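Local structure of nitroreductase (Desulfitobacterium hafniense, 3PXV) at residues N21-D26 with V52-E57; E63-A68 with G144-E149. The protein binds flavin mononucleotide and, as a member of the nitroreductase family, probably acts as an FMN-dependent oxidoreductase. All blocks are in the same frame, centred on the assembly; numbering follows the deposited sequence.

Interaction 1 (N21-D26 with V52-E57); sequences NEMPSD and VVKNKE
The ammonium group of Lys54 is gripped from two subunits: within its own chain by Asp26, and across the dimer interface by Glu189 of the second subunit. NZ of Lys54 lies 2.8 Å from OD1 of Asp26, a hydrogen-bonded salt bridge that uses the syn lone pair of OD1, on the side of the other carboxylate oxygen. That second oxygen, OD2 of Asp26, stays back at 4.1 Å from NZ of Lys54, so the grip is one-pronged. The two side chains meet at about a right angle. Asp26 suits this place because a short acid in the first turn of helix 26-36 can face the lysine while its negative charge is probably also favourable at the positive end of the helix dipole. Just before it, Ser25 is the N-cap, its OG bonded weakly to the backbone N of Leu28.

The setting is the edge of the central antiparallel sheet of the nitroreductase fold. Strand 50-53 is the outermost strand on this side within the chain, and through Val52 and Val53 it pairs in parallel with a strand of the second subunit, so the sheet continues through the dimer. Lys54 follows directly after that strand, where a long, flexible side chain can span from the sheet edge to the helix start; its bend at chi3 (-55°) turns the tip out of the line of the chain.

Met23, a selenomethionine here, lies across the aliphatic part of Lys54 at about a right angle, touching it at CB and CD. Its CG is anti to the backbone N (chi1 -176°), and the bends that follow carry CE of Met23 to 3.9 Å from CB of Lys54. SE of Met23 lies 4.0 Å from CD of Lys54. An unbranched, supple side chain suits this place because it can bend across the lysine's methylenes.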
loop_
_atom_site.group_PDB
_atom_site.type_symbol
_atom_site.label_atom_id
_atom_site.label_comp_id
_atom_site.label_asym_id
_atom_site.label_seq_id
_atom_site.Cartn_x
_atom_site.Cartn_y
_atom_site.Cartn_z
ATOM N N ASN B 21 -25.880 9.678 1.283
ATOM C CA ASN B 21 -25.435 10.660 2.279
ATOM C C ASN B 21 -25.314 10.091 3.706
ATOM O O ASN B 21 -24.772 10.749 4.597
ATOM C CB ASN B 21 -26.284 11.961 2.232
ATOM C CG ASN B 21 -27.744 11.749 2.622
ATOM O OD1 ASN B 21 -28.207 10.620 2.775
ATOM N ND2 ASN B 21 -28.478 12.848 2.781
ATOM N N GLU B 22 -25.770 8.856 3.899
ATOM C CA GLU B 22 -25.734 8.194 5.197
ATOM C C GLU B 22 -24.314 7.986 5.733
ATOM O O GLU B 22 -23.478 7.354 5.086
ATOM C CB GLU B 22 -26.438 6.842 5.116
ATOM C CG GLU B 22 -26.642 6.145 6.475
ATOM C CD GLU B 22 -27.283 4.769 6.335
ATOM O OE1 GLU B 22 -27.156 4.138 5.251
ATOM O OE2 GLU B 22 -27.908 4.324 7.320
HETATM N N MSE B 23 -24.087 8.508 6.936
HETATM C CA MSE B 23 -22.823 8.431 7.626
HETATM C C MSE B 23 -22.623 7.031 8.215
HETATM O O MSE B 23 -23.546 6.480 8.846
HETATM C CB MSE B 23 -22.833 9.454 8.781
HETATM C CG MSE B 23 -21.532 9.580 9.587
HETATM SE SE MSE B 23 -20.087 10.379 8.535
HETATM C CE MSE B 23 -20.683 12.222 8.383
ATOM N N PRO B 24 -21.435 6.435 7.999
ATOM C CA PRO B 24 -21.135 5.177 8.675
ATOM C C PRO B 24 -21.072 5.431 10.175
ATOM O O PRO B 24 -20.736 6.531 10.594
ATOM C CB PRO B 24 -19.752 4.796 8.147
ATOM C CG PRO B 24 -19.626 5.524 6.859
ATOM C CD PRO B 24 -20.413 6.788 7.007
ATOM N N SER B 25 -21.416 4.437 10.974
ATOM C CA SER B 25 -21.394 4.598 12.428
ATOM C C SER B 25 -19.966 4.781 12.964
ATOM O O SER B 25 -18.997 4.361 12.334
ATOM C CB SER B 25 -22.067 3.389 13.110
ATOM O OG SER B 25 -21.393 2.167 12.837
ATOM N N ASP B 26 -19.846 5.422 14.122
ATOM C CA ASP B 26 -18.554 5.611 14.783
ATOM C C ASP B 26 -17.921 4.269 15.080
ATOM O O ASP B 26 -16.708 4.127 15.008
ATOM C CB ASP B 26 -18.730 6.380 16.085
ATOM C CG ASP B 26 -19.142 7.835 15.859
ATOM O OD1 ASP B 26 -18.741 8.422 14.819
ATOM O OD2 ASP B 26 -19.836 8.395 16.737
ATOM N N VAL B 52 -9.825 10.928 10.513
ATOM C CA VAL B 52 -11.182 10.543 10.092
ATOM C C VAL B 52 -12.011 11.804 10.012
ATOM O O VAL B 52 -12.391 12.360 11.038
ATOM C CB VAL B 52 -11.873 9.549 11.094
ATOM C CG1 VAL B 52 -13.313 9.297 10.676
ATOM C CG2 VAL B 52 -11.123 8.221 11.171
ATOM N N VAL B 53 -12.299 12.246 8.794
ATOM C CA VAL B 53 -13.009 13.483 8.576
ATOM C C VAL B 53 -14.486 13.230 8.335
ATOM O O VAL B 53 -14.835 12.468 7.466
ATOM C CB VAL B 53 -12.418 14.262 7.372
ATOM C CG1 VAL B 53 -13.096 15.615 7.239
ATOM C CG2 VAL B 53 -10.936 14.446 7.547
ATOM N N LYS B 54 -15.332 13.887 9.120
ATOM C CA LYS B 54 -16.794 13.787 9.009
ATOM C C LYS B 54 -17.475 15.147 8.804
ATOM O O LYS B 54 -18.670 15.199 8.586
ATOM C CB LYS B 54 -17.397 13.165 10.281
ATOM C CG LYS B 54 -16.768 11.842 10.687
ATOM C CD LYS B 54 -17.636 11.051 11.654
ATOM C CE LYS B 54 -18.026 11.783 12.880
ATOM N NZ LYS B 54 -18.926 10.966 13.728
ATOM N N ASN B 55 -16.709 16.231 8.870
ATOM C CA ASN B 55 -17.246 17.567 8.768
ATOM C C ASN B 55 -17.607 17.887 7.319
ATOM O O ASN B 55 -16.720 17.958 6.461
ATOM C CB ASN B 55 -16.216 18.540 9.318
ATOM C CG ASN B 55 -16.758 19.947 9.479
ATOM O OD1 ASN B 55 -16.779 20.735 8.531
ATOM N ND2 ASN B 55 -17.141 20.291 10.706
ATOM N N LYS B 56 -18.899 18.088 7.058
ATOM C CA LYS B 56 -19.390 18.328 5.695
ATOM C C LYS B 56 -18.843 19.624 5.092
ATOM O O LYS B 56 -18.397 19.657 3.940
ATOM C CB LYS B 56 -20.916 18.348 5.679
ATOM C CG LYS B 56 -21.533 18.294 4.276
ATOM C CD LYS B 56 -23.092 18.342 4.307
ATOM C CE LYS B 56 -23.695 18.001 2.925
ATOM N NZ LYS B 56 -25.195 18.104 2.859
ATOM N N GLU B 57 -18.863 20.681 5.885
ATOM C CA GLU B 57 -18.406 21.977 5.419
ATOM C C GLU B 57 -16.972 21.895 4.897
ATOM O O GLU B 57 -16.701 22.316 3.771
ATOM C CB GLU B 57 -18.532 23.032 6.534
ATOM C CG GLU B 57 -18.032 24.428 6.164
ATOM C CD GLU B 57 -18.772 25.023 4.972
ATOM O OE1 GLU B 57 -19.914 24.587 4.698
ATOM O OE2 GLU B 57 -18.214 25.925 4.310
#

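Interaction 2 (E63-A68 with G144-E149); sequences EAEGLA and GLRAEE
Glu65 meets Arg146 across this surface contact, and the helical segment 63-68 leads up to it and on from it. Glu63 turns elsewhere, its OE2 accepting the backbone N atoms of Leu89 and Phe90. Glu65 follows, pointing at the other segment; with chi2 bent to 61°, its OE1 comes to the edge of the Arg146 guanidinium, near that group's plane. The carboxylate and guanidinium planes stand 85° apart. OE1 of Glu65 lies 3.6 Å from CD of Arg146; NH1 of Arg146 is farther from OE1 of Glu65, at 4.0 Å, so the salt bridge is long and has no hydrogen bond. Glutamate suits position 65 because its chain is long enough to bring an acid to the arginine from the helix; its side chain is about 11 Å from that of the FMN-binding Tyr136.

Arginine suits its place because its broad, planar head can serve several acids at once. NH2 of Arg146 bonds to OE2 of Glu149 at 2.7 Å with an N-H...O angle of 157°, and also pairs with Glu61, one turn before Glu65. This network of charges ties helix 56-72 to the start of helix 147-154, where Arg146 occupies the N-cap position.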
loop_
_atom_site.group_PDB
_atom_site.type_symbol
_atom_site.label_atom_id
_atom_site.label_comp_id
_atom_site.label_asym_id
_atom_site.label_seq_id
_atom_site.Cartn_x
_atom_site.Cartn_y
_atom_site.Cartn_z
ATOM N N GLU B 63 -13.321 20.252 -1.716
ATOM C CA GLU B 63 -13.784 19.772 -3.016
ATOM C C GLU B 63 -13.861 20.928 -4.010
ATOM O O GLU B 63 -13.369 20.821 -5.131
ATOM C CB GLU B 63 -15.149 19.075 -2.889
ATOM C CG GLU B 63 -15.634 18.442 -4.212
ATOM C CD GLU B 63 -16.929 17.646 -4.067
ATOM O OE1 GLU B 63 -17.881 18.152 -3.454
ATOM O OE2 GLU B 63 -16.993 16.514 -4.586
ATOM N N ALA B 64 -14.489 22.025 -3.587
ATOM C CA ALA B 64 -14.652 23.203 -4.430
ATOM C C ALA B 64 -13.298 23.834 -4.759
ATOM O O ALA B 64 -13.094 24.312 -5.868
ATOM C CB ALA B 64 -15.588 24.210 -3.772
ATOM N N GLU B 65 -12.369 23.824 -3.811
ATOM C CA GLU B 65 -11.011 24.321 -4.066
ATOM C C GLU B 65 -10.304 23.398 -5.074
ATOM O O GLU B 65 -9.674 23.870 -6.042
ATOM C CB GLU B 65 -10.203 24.417 -2.778
ATOM C CG GLU B 65 -8.761 24.898 -2.977
ATOM C CD GLU B 65 -8.642 26.302 -3.579
ATOM O OE1 GLU B 65 -9.589 27.143 -3.409
ATOM O OE2 GLU B 65 -7.572 26.555 -4.196
ATOM N N GLY B 66 -10.424 22.091 -4.863
ATOM C CA GLY B 66 -9.819 21.117 -5.775
ATOM C C GLY B 66 -10.281 21.366 -7.202
ATOM O O GLY B 66 -9.455 21.567 -8.095
ATOM N N LEU B 67 -11.600 21.397 -7.408
ATOM C CA LEU B 67 -12.164 21.654 -8.733
ATOM C C LEU B 67 -11.668 22.952 -9.343
ATOM O O LEU B 67 -11.413 23.002 -10.533
ATOM C CB LEU B 67 -13.699 21.687 -8.705
ATOM C CG LEU B 67 -14.371 20.345 -8.478
ATOM C CD1 LEU B 67 -15.866 20.538 -8.338
ATOM C CD2 LEU B 67 -14.037 19.388 -9.648
ATOM N N ALA B 68 -11.546 23.995 -8.530
ATOM C CA ALA B 68 -11.131 25.319 -9.027
ATOM C C ALA B 68 -9.675 25.339 -9.483
ATOM O O ALA B 68 -9.334 26.039 -10.441
ATOM C CB ALA B 68 -11.390 26.399 -7.989
ATOM N N GLY B 144 -1.208 26.120 -2.855
ATOM C CA GLY B 144 -0.402 26.590 -1.742
ATOM C C GLY B 144 -1.076 27.729 -0.970
ATOM O O GLY B 144 -0.681 28.050 0.160
ATOM N N LEU B 145 -2.109 28.323 -1.563
ATOM C CA LEU B 145 -2.803 29.499 -0.975
ATOM C C LEU B 145 -3.758 29.130 0.162
ATOM O O LEU B 145 -3.945 29.910 1.085
ATOM C CB LEU B 145 -3.527 30.282 -2.076
ATOM C CG LEU B 145 -2.582 30.706 -3.218
ATOM C CD1 LEU B 145 -3.263 31.424 -4.380
ATOM C CD2 LEU B 145 -1.485 31.569 -2.654
ATOM N N ARG B 146 -4.346 27.939 0.102
ATOM C CA ARG B 146 -5.197 27.464 1.172
ATOM C C ARG B 146 -4.622 26.221 1.853
ATOM O O ARG B 146 -5.288 25.620 2.695
ATOM C CB ARG B 146 -6.616 27.212 0.658
ATOM C CG ARG B 146 -7.280 28.473 0.119
ATOM C CD ARG B 146 -8.748 28.305 -0.116
ATOM N NE ARG B 146 -9.513 28.186 1.121
ATOM C CZ ARG B 146 -10.787 27.790 1.186
ATOM N NH1 ARG B 146 -11.460 27.453 0.086
ATOM N NH2 ARG B 146 -11.400 27.716 2.361
ATOM N N ALA B 147 -3.369 25.881 1.552
ATOM C CA ALA B 147 -2.746 24.668 2.112
ATOM C C ALA B 147 -2.570 24.674 3.634
ATOM O O ALA B 147 -2.875 23.662 4.292
ATOM C CB ALA B 147 -1.397 24.336 1.395
ATOM N N GLU B 148 -2.090 25.781 4.199
ATOM C CA GLU B 148 -1.879 25.852 5.657
ATOM C C GLU B 148 -3.211 25.821 6.397
ATOM O O GLU B 148 -3.324 25.187 7.428
ATOM C CB GLU B 148 -1.106 27.094 6.077
ATOM C CG GLU B 148 -0.580 26.997 7.522
ATOM C CD GLU B 148 -0.269 28.355 8.167
ATOM O OE1 GLU B 148 -0.682 29.412 7.615
ATOM O OE2 GLU B 148 0.371 28.353 9.251
ATOM N N GLU B 149 -4.207 26.509 5.853
ATOM C CA GLU B 149 -5.553 26.517 6.394
ATOM C C GLU B 149 -6.133 25.104 6.477
ATOM O O GLU B 149 -6.527 24.658 7.560
ATOM C CB GLU B 149 -6.457 27.371 5.502
ATOM C CG GLU B 149 -7.926 27.428 5.914
ATOM C CD GLU B 149 -8.792 28.150 4.875
ATOM O OE1 GLU B 149 -8.319 29.160 4.286
ATOM O OE2 GLU B 149 -9.935 27.692 4.649
#

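Interactions 1 and 2 both draw on helix 56-72: segment 52-57 runs from the edge strand 50-53 into the helix start, and segment 63-68 lies farther along it. They come in series along the chain, interaction 1 closing before interaction 2 opens. Their centres are 20 Å apart, and their nearest atoms, about 7 Å apart, do not touch. Both are surface contacts with a salt bridge, short in interaction 1 and long in interaction 2. Just ahead of the helix, Lys54 connects to the first turn of helix 26-36 and to the second subunit; midway, the helix meets the start of helix 147-154. Interaction 1 lies away from the annotated FMN sites, interaction 2 nearer to the flavin-binding Tyr136.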